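Local coordinates for protein cadherin-related family member 2 (Mus musculus, PDB 5CYX) that probably mediates calcium-dependent adhesion between neighbouring microvilli of epithelial cells by pairing with CDHR5 through its extracellular cadherin repeats, so controlling how microvilli pack, at residues Asn115-Val120 / Ile213-Leu218; Ser173-Ser178 / Asp248-Ile253. All blocks are in the same frame, centred on the assembly; numbering follows the deposited sequence.

Interaction 1 (Asn115-Val120 / Ile213-Leu218). With CA (calcium ion), chain E; CA (calcium ion), chain F.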
loop_
_atom_site.group_PDB
_atom_site.type_symbol
_atom_site.label_atom_id
_atom_site.label_comp_id
_atom_site.label_asym_id
_atom_site.label_seq_id
_atom_site.Cartn_x
_atom_site.Cartn_y
_atom_site.Cartn_z
ATOM N N ASN A 115 -6.610 -0.042 -17.829
ATOM C CA ASN A 115 -5.742 -0.634 -18.818
ATOM C C ASN A 115 -5.142 -1.896 -18.253
ATOM O O ASN A 115 -4.740 -1.908 -17.083
ATOM C CB ASN A 115 -4.559 0.295 -19.138
ATOM C CG ASN A 115 -4.936 1.449 -20.032
ATOM O OD1 ASN A 115 -4.203 2.413 -20.116
ATOM N ND2 ASN A 115 -6.048 1.390 -20.648
ATOM N N GLU A 116 -4.984 -2.907 -19.096
ATOM C CA GLU A 116 -4.416 -4.181 -18.598
ATOM C C GLU A 116 -2.940 -3.995 -18.194
ATOM O O GLU A 116 -2.487 -4.770 -17.364
ATOM C CB GLU A 116 -4.561 -5.323 -19.588
ATOM C CG GLU A 116 -3.608 -5.344 -20.765
ATOM C CD GLU A 116 -3.911 -6.419 -21.819
ATOM O OE1 GLU A 116 -4.398 -7.575 -21.530
ATOM O OE2 GLU A 116 -3.574 -6.109 -22.993
ATOM N N THR A 117 -2.216 -3.017 -18.765
ATOM C CA THR A 117 -0.791 -2.746 -18.337
ATOM C C THR A 117 -0.663 -1.945 -17.041
ATOM O O THR A 117 0.438 -1.653 -16.645
ATOM C CB THR A 117 0.063 -2.008 -19.396
ATOM O OG1 THR A 117 -0.605 -0.820 -19.787
ATOM C CG2 THR A 117 0.309 -2.866 -20.612
ATOM N N LEU A 118 -1.773 -1.556 -16.403
ATOM C CA LEU A 118 -1.721 -0.885 -15.106
ATOM C C LEU A 118 -0.664 -1.540 -14.170
ATOM O O LEU A 118 -0.723 -2.762 -13.909
ATOM C CB LEU A 118 -3.084 -0.895 -14.436
ATOM C CG LEU A 118 -3.238 -0.019 -13.202
ATOM C CD1 LEU A 118 -3.060 1.477 -13.520
ATOM C CD2 LEU A 118 -4.590 -0.299 -12.559
ATOM N N PRO A 119 0.292 -0.742 -13.672
ATOM C CA PRO A 119 1.314 -1.389 -12.832
ATOM C C PRO A 119 0.825 -1.848 -11.447
ATOM O O PRO A 119 -0.094 -1.272 -10.843
ATOM C CB PRO A 119 2.402 -0.335 -12.670
ATOM C CG PRO A 119 2.090 0.755 -13.651
ATOM C CD PRO A 119 0.668 0.648 -14.044
ATOM N N VAL A 120 1.452 -2.915 -10.956
ATOM C CA VAL A 120 1.163 -3.388 -9.653
ATOM C C VAL A 120 1.563 -2.301 -8.638
ATOM O O VAL A 120 2.625 -1.761 -8.736
ATOM C CB VAL A 120 1.929 -4.727 -9.383
ATOM C CG1 VAL A 120 1.746 -5.130 -7.956
ATOM C CG2 VAL A 120 1.367 -5.832 -10.265
ATOM N N ILE A 213 -9.218 -3.124 -20.180
ATOM C CA ILE A 213 -9.038 -2.660 -21.546
ATOM C C ILE A 213 -7.858 -3.377 -22.160
ATOM O O ILE A 213 -6.733 -3.414 -21.600
ATOM C CB ILE A 213 -8.768 -1.137 -21.556
ATOM C CG1 ILE A 213 -10.012 -0.374 -21.094
ATOM C CG2 ILE A 213 -8.278 -0.632 -22.918
ATOM C CD1 ILE A 213 -9.706 1.094 -20.773
ATOM N N ASP A 214 -8.103 -3.961 -23.316
ATOM C CA ASP A 214 -7.096 -4.718 -24.028
ATOM C C ASP A 214 -6.135 -3.727 -24.689
ATOM O O ASP A 214 -6.566 -2.757 -25.371
ATOM C CB ASP A 214 -7.730 -5.643 -25.065
ATOM C CG ASP A 214 -6.793 -6.739 -25.536
ATOM O OD1 ASP A 214 -5.593 -6.859 -25.036
ATOM O OD2 ASP A 214 -7.275 -7.497 -26.392
ATOM N N GLU A 215 -4.839 -3.955 -24.449
ATOM C CA GLU A 215 -3.795 -3.128 -25.054
ATOM C C GLU A 215 -2.941 -3.967 -25.999
ATOM O O GLU A 215 -2.881 -5.157 -25.843
ATOM C CB GLU A 215 -2.938 -2.491 -23.983
ATOM C CG GLU A 215 -3.660 -1.435 -23.155
ATOM C CD GLU A 215 -2.698 -0.841 -22.117
ATOM O OE1 GLU A 215 -2.452 -1.439 -21.039
ATOM O OE2 GLU A 215 -2.152 0.224 -22.401
ATOM N N PRO A 216 -2.334 -3.344 -27.018
ATOM C CA PRO A 216 -1.680 -4.144 -28.038
ATOM C C PRO A 216 -0.297 -4.627 -27.581
ATOM O O PRO A 216 0.684 -3.904 -27.726
ATOM C CB PRO A 216 -1.599 -3.205 -29.226
ATOM C CG PRO A 216 -1.595 -1.828 -28.638
ATOM C CD PRO A 216 -2.423 -1.915 -27.392
ATOM N N ASP A 217 -0.257 -5.823 -26.997
ATOM C CA ASP A 217 1.004 -6.406 -26.542
ATOM C C ASP A 217 1.122 -7.901 -26.776
ATOM O O ASP A 217 1.943 -8.535 -26.146
ATOM C CB ASP A 217 1.174 -6.130 -25.043
ATOM C CG ASP A 217 0.087 -6.781 -24.182
ATOM O OD1 ASP A 217 -0.951 -7.319 -24.677
ATOM O OD2 ASP A 217 0.287 -6.737 -22.964
ATOM N N LEU A 218 0.312 -8.451 -27.670
ATOM C CA LEU A 218 0.435 -9.823 -28.073
ATOM C C LEU A 218 0.595 -9.819 -29.577
ATOM O O LEU A 218 -0.124 -9.089 -30.318
ATOM C CB LEU A 218 -0.801 -10.602 -27.638
ATOM C CG LEU A 218 -1.006 -10.744 -26.131
ATOM C CD1 LEU A 218 -2.364 -11.349 -25.855
ATOM C CD2 LEU A 218 0.081 -11.648 -25.542
HETATM CA CA CA E . -3.294 -7.224 -24.957
HETATM CA CA CA F . -1.459 -7.407 -31.180
HETATM O O HOH W 1 -3.777 -9.092 -23.572
HETATM O O HOH W 2 0.502 -5.956 -30.454
HETATM O O HOH W 3 -3.043 -5.478 -31.233
#
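Asn115 pairs with Ile213 in a parallel beta bridge, their CA atoms 4.7 Å apart, where strands 109-115 and 206-213 end side by side. Its amide stacks against the carboxylate of Glu215, the two planes 26° apart, while ND2 lies 3.7 Å from CD1 of Ile213. At Glu116 the backbone N continues the pairing by donating to Ile213 O (3.1 Å). The side chain, with CG set between the backbone N and the carbonyl carbon (chi1 77°) and extended beyond it, slides past that of Glu215 in the opposite direction and brings OE2 to 2.3 Å from the calcium ion of chain E. The same oxygen accepts the backbone N of Glu215 (2.9 Å), which arrives 48° out of the carboxylate plane; OE1 takes a bond from a calcium-bound water and has a further partner in Tyr174. This is one of the calcium sites between cadherin repeats: Glu116 comes from the loop after the first strand of the second repeat, the linker 214-218 adds Asp214 OD1, Glu215 O and Asp217 OD1, and Asp250 of the third repeat completes it. Asp214 OD2 has its partner in Gly252 N. The linker corresponds to the family's DXNDN sequence, with Pro216 and Leu218 in place of the two asparagines; Leu218 O binds the calcium ion of chain F at 2.3 Å. Thr117 meets Glu215 through its backbone N, which donates to OE1 (2.8 Å) nearly in line with the C-O bond; the modelled OG1-OE1 separation is too short to be trusted. Leu118 N closes a type I turn on Asn115 O.

Interaction 2 (Ser173-Ser178 / Asp248-Ile253). With CA (calcium ion), chain F; CA (calcium ion), chain E.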
loop_
_atom_site.group_PDB
_atom_site.type_symbol
_atom_site.label_atom_id
_atom_site.label_comp_id
_atom_site.label_asym_id
_atom_site.label_seq_id
_atom_site.Cartn_x
_atom_site.Cartn_y
_atom_site.Cartn_z
ATOM N N SER A 173 -4.665 -9.391 -17.435
ATOM C CA SER A 173 -4.630 -9.762 -18.872
ATOM C C SER A 173 -6.034 -9.922 -19.429
ATOM O O SER A 173 -6.738 -10.862 -19.046
ATOM C CB SER A 173 -3.862 -11.080 -19.113
ATOM O OG SER A 173 -3.868 -11.372 -20.521
ATOM N N TYR A 174 -6.430 -9.000 -20.316
ATOM C CA TYR A 174 -7.706 -9.087 -21.001
ATOM C C TYR A 174 -7.920 -10.463 -21.652
ATOM O O TYR A 174 -8.966 -11.021 -21.535
ATOM C CB TYR A 174 -7.849 -7.949 -22.042
ATOM C CG TYR A 174 -9.113 -8.012 -22.908
ATOM C CD1 TYR A 174 -9.215 -8.887 -23.974
ATOM C CD2 TYR A 174 -10.204 -7.166 -22.668
ATOM C CE1 TYR A 174 -10.396 -8.933 -24.765
ATOM C CE2 TYR A 174 -11.378 -7.229 -23.432
ATOM C CZ TYR A 174 -11.457 -8.095 -24.487
ATOM O OH TYR A 174 -12.613 -8.141 -25.282
ATOM N N ASN A 175 -6.929 -10.954 -22.367
ATOM C CA ASN A 175 -6.989 -12.200 -23.130
ATOM C C ASN A 175 -6.655 -13.497 -22.373
ATOM O O ASN A 175 -7.154 -14.538 -22.705
ATOM C CB ASN A 175 -6.018 -12.073 -24.301
ATOM C CG ASN A 175 -6.438 -10.978 -25.252
ATOM O OD1 ASN A 175 -5.936 -9.820 -25.211
ATOM N ND2 ASN A 175 -7.420 -11.295 -26.024
ATOM N N ASN A 176 -5.787 -13.428 -21.382
ATOM C CA ASN A 176 -5.400 -14.632 -20.648
ATOM C C ASN A 176 -5.919 -14.787 -19.230
ATOM O O ASN A 176 -5.762 -15.871 -18.656
ATOM C CB ASN A 176 -3.887 -14.749 -20.671
ATOM C CG ASN A 176 -3.354 -14.772 -22.088
ATOM O OD1 ASN A 176 -2.530 -13.927 -22.491
ATOM N ND2 ASN A 176 -3.860 -15.721 -22.874
ATOM N N LYS A 177 -6.532 -13.744 -18.664
ATOM C CA LYS A 177 -7.123 -13.829 -17.332
ATOM C C LYS A 177 -8.614 -13.558 -17.421
ATOM O O LYS A 177 -9.422 -14.492 -17.320
ATOM C CB LYS A 177 -6.396 -12.889 -16.333
ATOM C CG LYS A 177 -5.012 -13.402 -15.964
ATOM C CD LYS A 177 -4.222 -12.399 -15.112
ATOM C CE LYS A 177 -2.971 -13.062 -14.505
ATOM N NZ LYS A 177 -2.365 -12.272 -13.387
ATOM N N SER A 178 -8.984 -12.303 -17.633
ATOM C CA SER A 178 -10.374 -11.922 -17.691
ATOM C C SER A 178 -10.468 -10.476 -18.169
ATOM O O SER A 178 -9.663 -9.641 -17.775
ATOM C CB SER A 178 -11.036 -12.049 -16.319
ATOM O OG SER A 178 -12.402 -11.670 -16.379
ATOM N N ASP A 248 -4.650 -11.026 -35.050
ATOM C CA ASP A 248 -4.174 -10.367 -33.847
ATOM C C ASP A 248 -4.636 -11.157 -32.620
ATOM O O ASP A 248 -5.825 -11.436 -32.472
ATOM C CB ASP A 248 -4.724 -8.948 -33.837
ATOM C CG ASP A 248 -4.293 -8.148 -32.658
ATOM O OD1 ASP A 248 -3.422 -8.618 -31.901
ATOM O OD2 ASP A 248 -4.817 -7.023 -32.504
ATOM N N SER A 249 -3.685 -11.526 -31.746
ATOM C CA SER A 249 -4.016 -12.248 -30.520
ATOM C C SER A 249 -4.685 -11.367 -29.494
ATOM O O SER A 249 -5.312 -11.864 -28.569
ATOM C CB SER A 249 -2.757 -12.918 -29.927
ATOM O OG SER A 249 -2.213 -13.771 -30.880
ATOM N N ASP A 250 -4.584 -10.032 -29.655
ATOM C CA ASP A 250 -5.311 -9.125 -28.789
ATOM C C ASP A 250 -6.760 -9.049 -29.312
ATOM O O ASP A 250 -7.100 -8.236 -30.212
ATOM C CB ASP A 250 -4.646 -7.732 -28.716
ATOM C CG ASP A 250 -3.173 -7.788 -28.299
ATOM O OD1 ASP A 250 -2.908 -7.974 -27.136
ATOM O OD2 ASP A 250 -2.268 -7.653 -29.157
ATOM N N LYS A 251 -7.623 -9.851 -28.704
ATOM C CA LYS A 251 -9.002 -10.056 -29.178
ATOM C C LYS A 251 -9.919 -8.875 -28.855
ATOM O O LYS A 251 -10.974 -8.787 -29.403
ATOM C CB LYS A 251 -9.631 -11.356 -28.651
ATOM C CG LYS A 251 -8.816 -12.616 -28.903
ATOM C CD LYS A 251 -8.675 -12.945 -30.377
ATOM C CE LYS A 251 -7.841 -14.202 -30.555
ATOM N NZ LYS A 251 -7.352 -14.343 -31.950
ATOM N N GLY A 252 -9.517 -8.005 -27.950
ATOM C CA GLY A 252 -10.198 -6.755 -27.714
ATOM C C GLY A 252 -9.853 -5.661 -28.710
ATOM O O GLY A 252 -10.419 -4.591 -28.655
ATOM N N ILE A 253 -8.904 -5.946 -29.589
ATOM C CA ILE A 253 -8.373 -5.032 -30.551
ATOM C C ILE A 253 -8.630 -5.523 -31.956
ATOM O O ILE A 253 -9.197 -4.784 -32.736
ATOM C CB ILE A 253 -6.860 -4.707 -30.283
ATOM C CG1 ILE A 253 -6.727 -3.917 -28.972
ATOM C CG2 ILE A 253 -6.260 -3.815 -31.381
ATOM C CD1 ILE A 253 -5.323 -3.896 -28.343
HETATM CA CA CA F . -1.459 -7.407 -31.180
HETATM CA CA CA E . -3.294 -7.224 -24.957
HETATM O O HOH W 3 -3.043 -5.478 -31.233
HETATM O O HOH W 1 -3.777 -9.092 -23.572
HETATM O O HOH W 2 0.502 -5.956 -30.454
#
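Tyr174 and Asn175 make a modest surface contact between two cadherin repeats, where loop 173-178 of the second faces the calcium-binding loop 248-253 of the third. The Tyr174 ring, carried forward by a CG anti to the backbone N (chi1 175°), meets the backbone of Gly252 obliquely, with CE1 3.4 Å from Gly252 N and OH 3.7 Å from Gly252 CA. The ring packs closely here on a residue that has no side chain. Beside it the end of Asn175 rests against the backbone of Ser249 to Lys251. An ST motif, in which Ser173 OG accepts the backbone N of Asn176, shapes the loop carrying both residues. Cut back to an alanine, Tyr174 would probably lose the ring's packing against Gly252, leaving Asn175 to carry most of the contact between these two loops. The loop they touch carries the DXD motif of cadherin repeats: Asp248 OD1 accepts the backbone N of Asp250 (2.9 Å) in an Asx turn while binding the calcium ion of chain F, and Asp250 spreads its two oxygens between both ions, OD2 binding the calcium ion of chain F and OD1 that of chain E.

How the interactions relate
Interactions 1 and 2 lie with their centres about 9 Å apart at one junction, that between the second and third cadherin repeats, and their segments alternate along the chain. Two probable hydrogen bonds join them directly: Tyr174 N to Glu116 OE1 and Gly252 N to Asp214 OD2, both 2.8 Å. Each of these carboxylates binds calcium through its other oxygen, so the backbone of interaction 2 is likely to help orient the two carboxylates at the site of interaction 1. Asp250 completes the chain E site and links it to the chain F calcium ion, 6.5 Å away, where Asp248 from interaction 2 meets Leu218 from interaction 1 and Glu304 contributes from outside both.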